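Local coordinates for protein ADP-ribose pyrophosphatase (Streptococcus suis, PDB 3O8S) that probably hydrolyses the pyrophosphate linkage of ADP-ribose or a related nucleoside diphosphate derivative, as a member of the Nudix hydrolase family, at residues A76-D81 / E194-E199; L189-E194 / E199-R204; K115-L120 / S163-S168; G91-P96 / G169-D174. One frame throughout, in Å; residues are numbered along the deposited sequence.

Contact 1: residues A76-D81 / E194-E199; sequences AIFQED and EASRSE. With EDO (1,2-ethanediol), chain B.
Phe-78 and Ser-196 form the close-packed half of this contact, Asp-81 and Arg-197 its loose outer half. Ser-196 CB comes to 3.6 Å from Phe-78 CD1, while its OG stands 3.8 Å above the plane of the phenyl ring, displaced toward the rim. A small serine suits a place where the last turn of a helix lies almost against an aromatic face. Its hydroxyl stands between the backbone N and the carbonyl carbon (chi1 80°) and is bonded back to Leu-193 O in the same helix, so a polar atom can rest over the ring without losing its partner. Phe-78 reaches further along the helix to Cys-192 and Leu-193, and this part is the better covered.

Toward solvent the chemistry changes. The extended Arg-197 chain brings NE and NH2 side-on to a single oxygen, each 3.2 Å from Asp-81 OD2. That oxygen lies in the guanidinium plane, but both donors meet it from the same face of the carboxylate, whose plane is turned 84° from theirs. The salt bridge is therefore rather long and not the flat, two-oxygen kind, a looser grip at the more exposed side of the contact. Asp-81 points at the helix from the corner of a hairpin, where it and Glu-80 both have positive phi, close to a type I' turn. A hairpin packed by one face against a C-terminal helix, with a charged pair closing the outer rim, belongs to the alpha/beta/alpha sandwich of the Nudix fold.

Contact 2: residues L189-E194 / E199-R204; sequences LALCLE and EHWETR. With EDO (1,2-ethanediol), chain B; EDO (1,2-ethanediol), chain E.
Glu-194 and Leu-191, neighbours on one side of the C-terminal helix of the Nudix fold, meet the indole of Trp-201 where the chain doubles back beside that helix. The Glu-194 side chain can be followed outward along one corner of the ring. CB lies 4.2 Å from Trp-201 CZ3, CG closes to 3.8 Å of the same carbon, and CD, in the plane of the indole at its edge, keeps that spacing. OE2 ends 3.6 Å from CZ3. With CG anti to the backbone N (chi1 -170°) the chain runs extended past the indole, and the carboxylate is turned 83° from the ring plane. OE2 is also 4.2 Å from Arg-204 NH2, which lies over the ring, an attraction too long to be a salt bridge.

Leu-191 adds the apolar half, its CD1 lying at the edge of the indole, in plane, 3.8 Å from Trp-201 CH2. Tryptophan suits the turn-back because it is wide enough to span the gap to the helix, while its NE1 is satisfied by Val-128 O on strand 120-132. In the same segment, His-200 stacks on His-200 of the second subunit and Glu-202 forms a salt bridge to Arg-126 of that subunit. Arg-204, bent at its second torsion, lays its NH2 over a face of the indole; its NE donates to Glu-202 O at 2.7 Å, nearly along the C=O axis.

Contact 3: residues K115-L120 / S163-S168; sequences KEEAGL and SETVAS. With EDO (1,2-ethanediol), chain C.
Thr-165 OG1 donates to Glu-117 O at 2.6 Å, the bond that ties the loop before strand 167-171 to the end of the Nudix-box helix. Glu-116, Glu-117, Gly-119 and Leu-120 match the E-E-x-G-hydrophobic end of that signature, whose glutamates commonly bind divalent metal ions in this family. The hydroxyl meets a lone pair in the carbonyl plane, with a C=O...O angle of 141°. A threonine fits here because its two branches do different work: OG1, between the backbone N and the carbonyl carbon (chi1 68°), donates to the helix carbonyl, while CG2 lies 4.1 Å from Glu-117 CB. The carbonyls of a last helical turn lack the usual partners further along the helix, and a side-chain donor supplies one.

Beside this bond two carboxylates cross at about a right angle. Glu-117 OE2 and Glu-164 OE1 are 3.2 Å apart, two acceptors with no bond between them; Glu-117 is held by its other oxygen, OE1, which accepts from Gly-97 N. Glu-164 also touches the aliphatic Glu-117 CG with OE1. Gly-119 ends the helix at positive phi, a conformation that suits glycine. Nearby, a 1,2-ethanediol, probably from the crystallisation liquor, bridges the segments: its O1 accepts from Ser-168 OG at 2.7 Å and donates to Ala-118 O at 3.0 Å.

Contact 4: residues G91-P96 / G169-D174; sequences GLWSLP and GFFSLD. With EDO (1,2-ethanediol), chain F.
Trp-93 and Phe-171 have nearly the same first torsion, chi1 -62° and -64°, each ring system anti to its own carbonyl carbon and beside the backbone N. From strands 93-99 and 167-171 the two side chains are thereby sent toward each other over the same face of the sheet. Both strands pair with strand 82-87, so the rings join across the strand between them, and the nearest alpha carbons, of Trp-93 and Gly-169, are still 9.6 Å apart. Two large aromatic side chains are long enough to close this gap.

The rings meet as a T-shaped pair. Phe-171 presents its edge, through CE1 and CZ, to the six-membered ring of Trp-93, with centroids 4.8 Å apart and planes at 70°. Phe-171 CE1 is 3.5 Å from Trp-93 CZ3, and Phe-171 CZ stands 3.6 Å above the indole plane, offset toward its rim. Gly-169 suits its place two residues earlier in the strand: having no side chain, it lets CE1 of Phe-171 lie close, and its N comes to the edge of the indole, 4.1 Å from Trp-93 CZ3. Pro-177 touches both aromatic side chains from the following loop.

Ser-94, the next residue, has turned from the pair, and its OG is 2.6 Å from O2 of a 1,2-ethanediol that Arg-74 and Lys-183 also hold. Between the segments themselves the chemistry is nearly all aromatic: slightly positive ring hydrogens face an electron-rich indole, which implies a modest attraction that depends on ring orientation and needs no charge.

In the fold
All four contacts lie within one Nudix fold and reach the same mixed sheet or the helices on it. Contacts 1 and 2 share helix 186-197, one packing it against strand 70-79, the other against the returning C-terminal segment near the subunit interface. Contacts 3 and 4 share strand 167-171, at its start and toward its end, and contact 3 is nested inside the loop closed by contact 4. Contacts 1 and 4 are surface contacts, yet one relies on a salt bridge and the other on an edge-to-face aromatic pair; of the partly buried two, contact 2 sets a buried tryptophan beside a carboxylate, and contact 3 buries a glutamate and a threonine. Contacts 2 and 3 lie farthest apart, centres about 24 Å.

Contact 1: residues A76-D81 / E194-E199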
# COMPACT_ATOMS: atom_id res chain seq x y z
N ALA A 76 -3.33 -7.64 -11.21
CA ALA A 76 -3.15 -9.08 -11.43
C ALA A 76 -4.53 -9.72 -11.61
O ALA A 76 -5.31 -9.73 -10.67
CB ALA A 76 -2.43 -9.70 -10.25
N ILE A 77 -4.85 -10.16 -12.82
CA ILE A 77 -6.15 -10.74 -13.18
C ILE A 77 -5.96 -12.20 -13.59
O ILE A 77 -5.16 -12.48 -14.46
CB ILE A 77 -6.82 -9.90 -14.33
CG1 ILE A 77 -6.91 -8.39 -13.96
CG2 ILE A 77 -8.23 -10.46 -14.73
CD1 ILE A 77 -6.75 -7.46 -15.18
N PHE A 78 -6.72 -13.11 -12.98
CA PHE A 78 -6.60 -14.54 -13.27
C PHE A 78 -7.87 -15.16 -13.84
O PHE A 78 -8.97 -14.79 -13.45
CB PHE A 78 -6.18 -15.31 -11.99
CG PHE A 78 -4.78 -14.96 -11.50
CD1 PHE A 78 -4.59 -13.91 -10.61
CD2 PHE A 78 -3.67 -15.64 -11.98
CE1 PHE A 78 -3.29 -13.56 -10.18
CE2 PHE A 78 -2.38 -15.29 -11.55
CZ PHE A 78 -2.20 -14.24 -10.68
N GLN A 79 -7.69 -16.12 -14.73
CA GLN A 79 -8.73 -16.96 -15.33
C GLN A 79 -8.09 -18.34 -15.48
O GLN A 79 -7.04 -18.44 -16.13
CB GLN A 79 -9.26 -16.38 -16.67
CG GLN A 79 -10.17 -15.13 -16.50
CD GLN A 79 -11.49 -15.41 -15.77
OE1 GLN A 79 -12.40 -16.05 -16.30
NE2 GLN A 79 -11.63 -14.92 -14.55
N GLU A 80 -8.61 -19.36 -14.78
CA GLU A 80 -8.05 -20.73 -14.74
C GLU A 80 -6.58 -20.72 -14.25
O GLU A 80 -5.75 -21.48 -14.76
CB GLU A 80 -8.14 -21.41 -16.12
CG GLU A 80 -9.41 -22.20 -16.34
CD GLU A 80 -10.63 -21.39 -16.74
OE1 GLU A 80 -10.49 -20.40 -17.49
OE2 GLU A 80 -11.74 -21.80 -16.34
N ASP A 81 -6.26 -19.83 -13.28
CA ASP A 81 -4.95 -19.63 -12.68
C ASP A 81 -3.89 -19.13 -13.72
O ASP A 81 -2.70 -19.18 -13.44
CB ASP A 81 -4.47 -20.89 -11.93
CG ASP A 81 -5.20 -21.19 -10.62
OD1 ASP A 81 -5.76 -20.24 -10.02
OD2 ASP A 81 -5.15 -22.35 -10.17
N GLU A 194 -0.41 -16.88 -5.92
CA GLU A 194 -0.55 -17.35 -4.55
C GLU A 194 -1.65 -16.53 -3.83
O GLU A 194 -2.51 -17.13 -3.19
CB GLU A 194 0.80 -17.30 -3.81
CG GLU A 194 0.82 -17.98 -2.45
CD GLU A 194 2.02 -17.66 -1.58
OE1 GLU A 194 3.11 -17.38 -2.15
OE2 GLU A 194 1.88 -17.68 -0.33
N ALA A 195 -1.67 -15.18 -3.99
CA ALA A 195 -2.72 -14.32 -3.42
C ALA A 195 -4.11 -14.68 -3.98
O ALA A 195 -5.08 -14.76 -3.22
CB ALA A 195 -2.42 -12.86 -3.68
N SER A 196 -4.20 -14.96 -5.30
CA SER A 196 -5.49 -15.35 -5.89
C SER A 196 -6.00 -16.69 -5.37
O SER A 196 -7.22 -16.91 -5.41
CB SER A 196 -5.42 -15.40 -7.42
OG SER A 196 -4.83 -16.60 -7.87
N ARG A 197 -5.09 -17.60 -4.95
CA ARG A 197 -5.44 -18.93 -4.45
C ARG A 197 -5.68 -18.97 -2.93
O ARG A 197 -6.10 -20.01 -2.41
CB ARG A 197 -4.33 -19.95 -4.80
CG ARG A 197 -4.30 -20.38 -6.27
CD ARG A 197 -3.02 -21.14 -6.57
NE ARG A 197 -3.05 -21.80 -7.88
CZ ARG A 197 -1.98 -22.33 -8.48
NH1 ARG A 197 -0.78 -22.28 -7.90
NH2 ARG A 197 -2.09 -22.91 -9.67
N SER A 198 -5.41 -17.89 -2.21
CA SER A 198 -5.48 -17.90 -0.76
C SER A 198 -6.74 -17.25 -0.21
O SER A 198 -7.06 -16.12 -0.59
CB SER A 198 -4.25 -17.18 -0.18
OG SER A 198 -3.03 -17.71 -0.69
N GLU A 199 -7.45 -17.94 0.69
CA GLU A 199 -8.62 -17.36 1.35
C GLU A 199 -8.15 -16.17 2.21
O GLU A 199 -8.70 -15.07 2.11
CB GLU A 199 -9.35 -18.41 2.19
CG GLU A 199 -10.51 -17.83 2.96
CD GLU A 199 -11.23 -18.84 3.80
OE1 GLU A 199 -10.72 -19.17 4.89
OE2 GLU A 199 -12.29 -19.32 3.36
C1 EDO B . -4.76 -19.62 2.63
O1 EDO B . -5.67 -18.85 3.44
C2 EDO B . -5.39 -20.89 2.03
O2 EDO B . -6.54 -20.64 1.18

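Contact 2: residues L189-E194 / E199-R204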
# COMPACT_ATOMS: atom_id res chain seq x y z
N LEU A 189 4.72 -12.20 -10.17
CA LEU A 189 3.54 -12.83 -10.80
C LEU A 189 3.13 -14.07 -10.01
O LEU A 189 1.94 -14.25 -9.77
CB LEU A 189 3.80 -13.21 -12.27
CG LEU A 189 4.18 -12.08 -13.22
CD1 LEU A 189 4.13 -12.55 -14.66
CD2 LEU A 189 3.32 -10.84 -13.00
N ALA A 190 4.13 -14.89 -9.58
CA ALA A 190 3.92 -16.09 -8.76
C ALA A 190 3.30 -15.68 -7.40
O ALA A 190 2.35 -16.32 -6.94
CB ALA A 190 5.23 -16.84 -8.57
N LEU A 191 3.75 -14.55 -6.83
CA LEU A 191 3.18 -14.00 -5.60
C LEU A 191 1.69 -13.64 -5.80
O LEU A 191 0.84 -13.97 -4.96
CB LEU A 191 3.97 -12.77 -5.09
CG LEU A 191 3.64 -12.32 -3.65
CD1 LEU A 191 4.22 -13.31 -2.61
CD2 LEU A 191 4.12 -10.86 -3.38
N CYS A 192 1.37 -13.00 -6.93
CA CYS A 192 -0.02 -12.64 -7.29
C CYS A 192 -0.89 -13.90 -7.42
O CYS A 192 -2.00 -13.90 -6.90
CB CYS A 192 -0.04 -11.81 -8.57
SG CYS A 192 0.68 -10.16 -8.38
N LEU A 193 -0.36 -14.99 -8.06
CA LEU A 193 -1.10 -16.27 -8.19
C LEU A 193 -1.42 -16.86 -6.80
O LEU A 193 -2.56 -17.25 -6.54
CB LEU A 193 -0.34 -17.28 -9.05
CG LEU A 193 -0.95 -18.70 -9.20
CD1 LEU A 193 -2.33 -18.67 -9.84
CD2 LEU A 193 -0.04 -19.60 -9.99
N GLU A 194 -0.41 -16.88 -5.92
CA GLU A 194 -0.55 -17.35 -4.55
C GLU A 194 -1.65 -16.53 -3.83
O GLU A 194 -2.51 -17.13 -3.19
CB GLU A 194 0.80 -17.30 -3.81
CG GLU A 194 0.82 -17.98 -2.45
CD GLU A 194 2.02 -17.66 -1.58
OE1 GLU A 194 3.11 -17.38 -2.15
OE2 GLU A 194 1.88 -17.68 -0.33
N GLU A 199 -7.45 -17.94 0.69
CA GLU A 199 -8.62 -17.36 1.35
C GLU A 199 -8.15 -16.17 2.21
O GLU A 199 -8.70 -15.07 2.11
CB GLU A 199 -9.35 -18.41 2.19
CG GLU A 199 -10.51 -17.83 2.96
CD GLU A 199 -11.23 -18.84 3.80
OE1 GLU A 199 -10.72 -19.17 4.89
OE2 GLU A 199 -12.29 -19.32 3.36
N HIS A 200 -7.07 -16.38 2.97
CA HIS A 200 -6.46 -15.33 3.77
C HIS A 200 -5.15 -14.88 3.16
O HIS A 200 -4.39 -15.70 2.67
CB HIS A 200 -6.23 -15.81 5.20
CG HIS A 200 -7.48 -16.28 5.85
ND1 HIS A 200 -8.51 -15.40 6.12
CD2 HIS A 200 -7.84 -17.52 6.25
CE1 HIS A 200 -9.46 -16.13 6.69
NE2 HIS A 200 -9.08 -17.40 6.82
N TRP A 201 -4.86 -13.58 3.22
CA TRP A 201 -3.63 -13.06 2.67
C TRP A 201 -3.04 -11.97 3.53
O TRP A 201 -3.72 -11.02 3.89
CB TRP A 201 -3.88 -12.50 1.24
CG TRP A 201 -2.63 -12.04 0.55
CD1 TRP A 201 -2.24 -10.75 0.32
CD2 TRP A 201 -1.59 -12.88 0.00
NE1 TRP A 201 -1.03 -10.73 -0.31
CE2 TRP A 201 -0.60 -12.02 -0.52
CE3 TRP A 201 -1.41 -14.27 -0.11
CZ2 TRP A 201 0.57 -12.51 -1.12
CZ3 TRP A 201 -0.24 -14.76 -0.68
CH2 TRP A 201 0.73 -13.88 -1.20
N GLU A 202 -1.74 -12.08 3.79
CA GLU A 202 -0.97 -11.08 4.50
C GLU A 202 -0.24 -10.25 3.44
O GLU A 202 0.69 -10.76 2.83
CB GLU A 202 0.02 -11.72 5.50
CG GLU A 202 0.60 -10.71 6.48
CD GLU A 202 -0.35 -10.22 7.56
OE1 GLU A 202 -1.37 -10.90 7.82
OE2 GLU A 202 -0.09 -9.14 8.13
N THR A 203 -0.67 -8.97 3.24
CA THR A 203 -0.09 -8.07 2.24
C THR A 203 1.40 -7.89 2.52
O THR A 203 1.81 -7.60 3.65
CB THR A 203 -0.88 -6.77 2.24
OG1 THR A 203 -2.20 -7.07 1.77
CG2 THR A 203 -0.22 -5.66 1.42
N ARG A 204 2.21 -8.08 1.47
CA ARG A 204 3.66 -8.01 1.63
C ARG A 204 4.15 -6.62 1.41
O ARG A 204 3.63 -5.92 0.56
CB ARG A 204 4.38 -8.97 0.66
CG ARG A 204 3.85 -10.39 0.70
CD ARG A 204 4.00 -11.07 2.06
NE ARG A 204 2.97 -12.08 2.23
CZ ARG A 204 3.11 -13.36 1.87
NH1 ARG A 204 4.26 -13.80 1.40
NH2 ARG A 204 2.09 -14.20 2.00
C1 EDO B . -4.76 -19.62 2.63
O1 EDO B . -5.67 -18.85 3.44
C2 EDO B . -5.39 -20.89 2.03
O2 EDO B . -6.54 -20.64 1.18
C1 EDO E . -9.28 -11.68 6.62
O1 EDO E . -8.37 -12.65 6.09
C2 EDO E . -10.53 -12.40 7.10
O2 EDO E . -11.04 -13.16 5.99

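Contact 3: residues K115-L120 / S163-S168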
# COMPACT_ATOMS: atom_id res chain seq x y z
N LYS A 115 -9.05 -1.04 -17.93
CA LYS A 115 -10.01 -0.72 -18.99
C LYS A 115 -9.29 -0.14 -20.22
O LYS A 115 -9.50 -0.64 -21.32
CB LYS A 115 -11.10 0.25 -18.50
CG LYS A 115 -12.21 0.51 -19.53
CD LYS A 115 -12.99 -0.77 -19.87
CE LYS A 115 -14.14 -0.54 -20.81
NZ LYS A 115 -14.99 -1.75 -20.92
N GLU A 116 -8.42 0.86 -20.01
CA GLU A 116 -7.67 1.55 -21.06
C GLU A 116 -6.63 0.67 -21.75
O GLU A 116 -6.44 0.82 -22.95
CB GLU A 116 -6.96 2.78 -20.48
CG GLU A 116 -7.89 3.94 -20.18
CD GLU A 116 -7.27 5.12 -19.45
OE1 GLU A 116 -6.10 5.04 -19.02
OE2 GLU A 116 -7.99 6.14 -19.30
N GLU A 117 -5.95 -0.20 -21.01
CA GLU A 117 -4.86 -1.02 -21.55
C GLU A 117 -5.28 -2.41 -22.05
O GLU A 117 -4.65 -2.91 -22.98
CB GLU A 117 -3.76 -1.19 -20.49
CG GLU A 117 -3.02 0.10 -20.19
CD GLU A 117 -2.16 0.12 -18.95
OE1 GLU A 117 -1.73 -0.96 -18.49
OE2 GLU A 117 -1.91 1.23 -18.43
N ALA A 118 -6.30 -3.04 -21.42
CA ALA A 118 -6.70 -4.40 -21.76
C ALA A 118 -8.15 -4.55 -22.26
O ALA A 118 -8.52 -5.64 -22.72
CB ALA A 118 -6.47 -5.32 -20.56
N GLY A 119 -8.93 -3.45 -22.20
CA GLY A 119 -10.33 -3.41 -22.60
C GLY A 119 -11.23 -4.13 -21.60
O GLY A 119 -12.40 -4.40 -21.89
N LEU A 120 -10.69 -4.42 -20.40
CA LEU A 120 -11.41 -5.20 -19.42
C LEU A 120 -11.99 -4.42 -18.25
O LEU A 120 -11.34 -3.53 -17.70
CB LEU A 120 -10.48 -6.31 -18.85
CG LEU A 120 -9.80 -7.25 -19.89
CD1 LEU A 120 -8.92 -8.29 -19.19
CD2 LEU A 120 -10.83 -7.95 -20.78
N SER A 163 -3.40 3.49 -27.55
CA SER A 163 -2.10 4.15 -27.66
C SER A 163 -1.04 3.60 -26.68
O SER A 163 0.14 3.96 -26.80
CB SER A 163 -2.27 5.64 -27.41
OG SER A 163 -2.82 5.87 -26.12
N GLU A 164 -1.44 2.76 -25.73
CA GLU A 164 -0.52 2.23 -24.72
C GLU A 164 -0.03 0.81 -25.00
O GLU A 164 1.14 0.52 -24.76
CB GLU A 164 -1.17 2.27 -23.32
CG GLU A 164 -1.20 3.66 -22.71
CD GLU A 164 -2.38 3.95 -21.80
OE1 GLU A 164 -2.47 3.33 -20.72
OE2 GLU A 164 -3.20 4.83 -22.16
N THR A 165 -0.93 -0.10 -25.43
CA THR A 165 -0.60 -1.52 -25.63
C THR A 165 -1.07 -1.99 -26.99
O THR A 165 -1.88 -1.32 -27.62
CB THR A 165 -1.19 -2.39 -24.49
OG1 THR A 165 -2.62 -2.41 -24.58
CG2 THR A 165 -0.73 -1.95 -23.12
N VAL A 166 -0.55 -3.16 -27.43
CA VAL A 166 -0.80 -3.67 -28.79
C VAL A 166 -1.44 -5.08 -28.80
O VAL A 166 -1.95 -5.50 -29.83
CB VAL A 166 0.50 -3.61 -29.66
CG1 VAL A 166 0.90 -2.17 -29.95
CG2 VAL A 166 1.66 -4.37 -29.01
N ALA A 167 -1.43 -5.79 -27.65
CA ALA A 167 -2.02 -7.13 -27.46
C ALA A 167 -2.16 -7.45 -25.97
O ALA A 167 -1.62 -6.74 -25.11
CB ALA A 167 -1.17 -8.19 -28.14
N SER A 168 -2.90 -8.53 -25.66
CA SER A 168 -3.16 -9.04 -24.32
C SER A 168 -3.47 -10.53 -24.39
O SER A 168 -3.82 -11.04 -25.45
CB SER A 168 -4.31 -8.28 -23.66
OG SER A 168 -5.51 -8.63 -24.32
C1 EDO C . -8.57 -9.24 -23.32
O1 EDO C . -7.58 -8.45 -22.61
C2 EDO C . -8.86 -10.62 -22.74
O2 EDO C . -7.80 -11.52 -23.07

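Contact 4: residues G91-P96 / G169-D174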
# COMPACT_ATOMS: atom_id res chain seq x y z
N GLY A 91 7.62 -5.13 -27.54
CA GLY A 91 7.37 -6.57 -27.52
C GLY A 91 7.41 -7.26 -26.16
O GLY A 91 7.30 -8.49 -26.09
N LEU A 92 7.61 -6.50 -25.07
CA LEU A 92 7.64 -7.05 -23.71
C LEU A 92 6.25 -7.02 -23.08
O LEU A 92 5.40 -6.20 -23.46
CB LEU A 92 8.65 -6.33 -22.80
CG LEU A 92 10.13 -6.38 -23.24
CD1 LEU A 92 10.96 -5.49 -22.36
CD2 LEU A 92 10.70 -7.81 -23.21
N TRP A 93 6.02 -7.95 -22.14
CA TRP A 93 4.73 -8.15 -21.50
C TRP A 93 4.74 -7.74 -20.04
O TRP A 93 5.72 -7.92 -19.31
CB TRP A 93 4.30 -9.61 -21.64
CG TRP A 93 4.11 -10.02 -23.08
CD1 TRP A 93 5.09 -10.29 -23.99
CD2 TRP A 93 2.86 -10.19 -23.76
NE1 TRP A 93 4.52 -10.64 -25.19
CE2 TRP A 93 3.16 -10.61 -25.08
CE3 TRP A 93 1.51 -10.07 -23.37
CZ2 TRP A 93 2.16 -10.86 -26.03
CZ3 TRP A 93 0.52 -10.32 -24.31
CH2 TRP A 93 0.85 -10.71 -25.62
N SER A 94 3.62 -7.16 -19.62
CA SER A 94 3.51 -6.72 -18.25
C SER A 94 2.06 -6.73 -17.78
O SER A 94 1.13 -6.82 -18.58
CB SER A 94 4.12 -5.32 -18.09
OG SER A 94 3.46 -4.33 -18.86
N LEU A 95 1.88 -6.67 -16.48
CA LEU A 95 0.56 -6.54 -15.88
C LEU A 95 0.02 -5.17 -16.24
O LEU A 95 0.81 -4.20 -16.25
CB LEU A 95 0.65 -6.65 -14.34
CG LEU A 95 1.13 -7.95 -13.72
CD1 LEU A 95 1.27 -7.78 -12.21
CD2 LEU A 95 0.17 -9.06 -14.04
N PRO A 96 -1.30 -5.02 -16.48
CA PRO A 96 -1.83 -3.67 -16.73
C PRO A 96 -1.52 -2.79 -15.52
O PRO A 96 -1.48 -3.27 -14.38
CB PRO A 96 -3.34 -3.91 -16.90
CG PRO A 96 -3.45 -5.33 -17.33
CD PRO A 96 -2.37 -6.04 -16.55
N GLY A 169 -3.30 -11.23 -23.28
CA GLY A 169 -3.55 -12.66 -23.24
C GLY A 169 -3.44 -13.22 -21.85
O GLY A 169 -2.89 -12.57 -20.96
N PHE A 170 -3.99 -14.43 -21.65
CA PHE A 170 -3.87 -15.14 -20.39
C PHE A 170 -2.74 -16.12 -20.53
O PHE A 170 -2.71 -16.91 -21.49
CB PHE A 170 -5.18 -15.80 -19.97
CG PHE A 170 -6.17 -14.79 -19.45
CD1 PHE A 170 -6.13 -14.37 -18.12
CD2 PHE A 170 -7.16 -14.27 -20.28
CE1 PHE A 170 -7.05 -13.44 -17.64
CE2 PHE A 170 -8.09 -13.35 -19.79
CZ PHE A 170 -8.03 -12.95 -18.47
N PHE A 171 -1.77 -16.02 -19.63
CA PHE A 171 -0.57 -16.85 -19.71
C PHE A 171 -0.39 -17.67 -18.46
O PHE A 171 -0.57 -17.16 -17.36
CB PHE A 171 0.67 -15.97 -19.95
CG PHE A 171 0.66 -15.23 -21.26
CD1 PHE A 171 0.10 -13.97 -21.36
CD2 PHE A 171 1.24 -15.80 -22.40
CE1 PHE A 171 0.09 -13.28 -22.58
CE2 PHE A 171 1.24 -15.11 -23.62
CZ PHE A 171 0.67 -13.85 -23.70
N SER A 172 0.01 -18.93 -18.65
CA SER A 172 0.34 -19.86 -17.59
C SER A 172 1.68 -19.43 -16.97
O SER A 172 2.58 -18.99 -17.71
CB SER A 172 0.40 -21.28 -18.16
OG SER A 172 0.92 -22.23 -17.23
N LEU A 173 1.83 -19.55 -15.65
CA LEU A 173 3.08 -19.15 -14.98
C LEU A 173 4.26 -20.08 -15.31
O LEU A 173 5.41 -19.74 -15.01
CB LEU A 173 2.90 -19.05 -13.46
CG LEU A 173 2.01 -17.94 -12.87
CD1 LEU A 173 2.57 -17.48 -11.60
CD2 LEU A 173 1.89 -16.73 -13.78
N ASP A 174 3.97 -21.23 -15.96
CA ASP A 174 4.97 -22.21 -16.39
C ASP A 174 5.42 -21.92 -17.82
O ASP A 174 6.42 -22.48 -18.28
CB ASP A 174 4.42 -23.65 -16.27
CG ASP A 174 3.85 -24.00 -14.91
OD1 ASP A 174 4.53 -23.75 -13.88
OD2 ASP A 174 2.71 -24.53 -14.86
C1 EDO F . 1.45 -0.84 -20.27
O1 EDO F . 1.55 0.57 -20.02
C2 EDO F . 1.48 -1.58 -18.94
O2 EDO F . 2.84 -1.85 -18.57